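Local coordinates for kcn28 (Kitasatospora, PDB 6J31), which is a GT-B-fold protein of two parallel-sheet domains, the C-terminal one belonging to the erythromycin biosynthesis protein CIII-like family, at residues 73-78 / 151-156. Sequence-based numbering, arbitrary orientation.
Sequences DQIAQM and DPRGAA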
loop_
_atom_site.group_PDB
_atom_site.type_symbol
_atom_site.label_atom_id
_atom_site.label_comp_id
_atom_site.label_asym_id
_atom_site.label_seq_id
_atom_site.Cartn_x
_atom_site.Cartn_y
_atom_site.Cartn_z
ATOM N N ASP A 73 5.871 1.880 -20.776
ATOM C CA ASP A 73 6.587 3.143 -20.888
ATOM C C ASP A 73 6.047 4.101 -19.834
ATOM O O ASP A 73 4.884 4.012 -19.433
ATOM C CB ASP A 73 6.435 3.739 -22.302
ATOM C CG ASP A 73 7.254 5.006 -22.511
ATOM O OD1 ASP A 73 7.794 5.563 -21.529
ATOM O OD2 ASP A 73 7.351 5.452 -23.674
ATOM N N GLN A 74 6.909 5.014 -19.379
ATOM C CA GLN A 74 6.521 5.926 -18.307
ATOM C C GLN A 74 5.420 6.880 -18.762
ATOM O O GLN A 74 4.438 7.093 -18.044
ATOM C CB GLN A 74 7.740 6.710 -17.821
ATOM C CG GLN A 74 7.393 7.907 -16.951
ATOM C CD GLN A 74 8.616 8.561 -16.337
ATOM O OE1 GLN A 74 9.560 8.923 -17.041
ATOM N NE2 GLN A 74 8.597 8.734 -15.019
ATOM N N ILE A 75 5.578 7.495 -19.933
ATOM C CA ILE A 75 4.521 8.370 -20.430
ATOM C C ILE A 75 3.266 7.558 -20.731
ATOM O O ILE A 75 2.141 8.008 -20.480
ATOM C CB ILE A 75 4.996 9.172 -21.657
ATOM C CG1 ILE A 75 6.205 10.054 -21.313
ATOM C CG2 ILE A 75 3.861 10.024 -22.219
ATOM C CD1 ILE A 75 7.554 9.358 -21.415
ATOM N N ALA A 76 3.439 6.340 -21.252
ATOM C CA ALA A 76 2.296 5.471 -21.520
ATOM C C ALA A 76 1.567 5.089 -20.237
ATOM O O ALA A 76 0.335 4.983 -20.224
ATOM C CB ALA A 76 2.751 4.218 -22.269
ATOM N N GLN A 77 2.312 4.858 -19.154
ATOM C CA GLN A 77 1.684 4.545 -17.874
ATOM C C GLN A 77 0.847 5.719 -17.370
ATOM O O GLN A 77 -0.241 5.520 -16.815
ATOM C CB GLN A 77 2.758 4.119 -16.866
ATOM C CG GLN A 77 3.384 5.222 -16.018
ATOM C CD GLN A 77 3.447 4.870 -14.548
ATOM O OE1 GLN A 77 3.693 3.709 -14.199
ATOM N NE2 GLN A 77 3.252 5.871 -13.674
ATOM N N MET A 78 1.328 6.951 -17.563
ATOM C CA MET A 78 0.528 8.121 -17.211
ATOM C C MET A 78 -0.719 8.225 -18.078
ATOM O O MET A 78 -1.768 8.689 -17.615
ATOM C CB MET A 78 1.360 9.395 -17.318
ATOM C CG MET A 78 2.570 9.412 -16.416
ATOM S SD MET A 78 3.469 10.961 -16.548
ATOM C CE MET A 78 4.828 10.441 -17.574
ATOM N N ASP A 151 9.247 16.357 -23.980
ATOM C CA ASP A 151 8.829 15.303 -24.894
ATOM C C ASP A 151 7.448 15.642 -25.445
ATOM O O ASP A 151 6.549 15.994 -24.670
ATOM C CB ASP A 151 8.808 13.958 -24.164
ATOM C CG ASP A 151 8.736 12.764 -25.109
ATOM O OD1 ASP A 151 8.019 12.827 -26.129
ATOM O OD2 ASP A 151 9.406 11.748 -24.823
ATOM N N PRO A 152 7.239 15.558 -26.761
ATOM C CA PRO A 152 5.893 15.806 -27.300
ATOM C C PRO A 152 4.837 14.896 -26.702
ATOM O O PRO A 152 3.694 15.327 -26.512
ATOM C CB PRO A 152 6.074 15.566 -28.804
ATOM C CG PRO A 152 7.514 15.888 -29.049
ATOM C CD PRO A 152 8.243 15.405 -27.829
ATOM N N ARG A 153 5.192 13.647 -26.392
ATOM C CA ARG A 153 4.251 12.757 -25.724
ATOM C C ARG A 153 3.901 13.273 -24.333
ATOM O O ARG A 153 2.733 13.236 -23.923
ATOM C CB ARG A 153 4.842 11.353 -25.625
ATOM C CG ARG A 153 5.193 10.714 -26.949
ATOM C CD ARG A 153 5.974 9.440 -26.706
ATOM N NE ARG A 153 5.126 8.407 -26.120
ATOM C CZ ARG A 153 5.525 7.555 -25.181
ATOM N NH1 ARG A 153 6.767 7.614 -24.720
ATOM N NH2 ARG A 153 4.686 6.644 -24.706
ATOM N N GLY A 154 4.904 13.735 -23.583
ATOM C CA GLY A 154 4.635 14.286 -22.265
ATOM C C GLY A 154 3.821 15.567 -22.319
ATOM O O GLY A 154 2.857 15.737 -21.565
ATOM N N ALA A 155 4.194 16.483 -23.217
ATOM C CA ALA A 155 3.454 17.734 -23.352
ATOM C C ALA A 155 2.018 17.486 -23.797
ATOM O O ALA A 155 1.098 18.196 -23.373
ATOM C CB ALA A 155 4.169 18.668 -24.327
ATOM N N ALA A 156 1.807 16.498 -24.671
ATOM C CA ALA A 156 0.446 16.149 -25.067
ATOM C C ALA A 156 -0.342 15.600 -23.883
ATOM O O ALA A 156 -1.536 15.885 -23.734
ATOM C CB ALA A 156 0.469 15.134 -26.209
#
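Arg153 reaches from the first turn of helix 152-167 to the start of helix 74-96, and its side chain makes most of the contact. Its CB lies 3.8 Å from Ile75 CG2, the branch that also comes within 4.1 Å of Gly154 N. Beyond CG a bend at chi3 sets one guanidinium face against Ile75: Ile75 CB sits 3.7 Å above the plane, offset toward its rim, while Ile75 CD1 is 3.8 Å from Arg153 NH1. At the edge of the group, Asp73 approaches from the opposite direction, and its OD2 forms a salt bridge with Arg153 NH1; the modelled 2.5 Å is doubtful as an exact length. Arg153 NH2 adds a weak hydrogen bond to the same oxygen, bent to 122°, and lies 3.9 Å from Ala76 CB. The carboxylate and guanidinium planes stand 46° apart. Asp73 OD1 N-caps its helix through a weak bond from Ile75 N; Asp151 caps the neighbouring helix through Arg153 N. The bridge thus ties together two helix N-termini; the axes of segments 74-78 and 152-156 run nearly parallel (16°), 10.0 Å apart at closest approach. Helix 142-150, just before helix 152-167, presents Leu148 to Gln74, Ile75 and Met78.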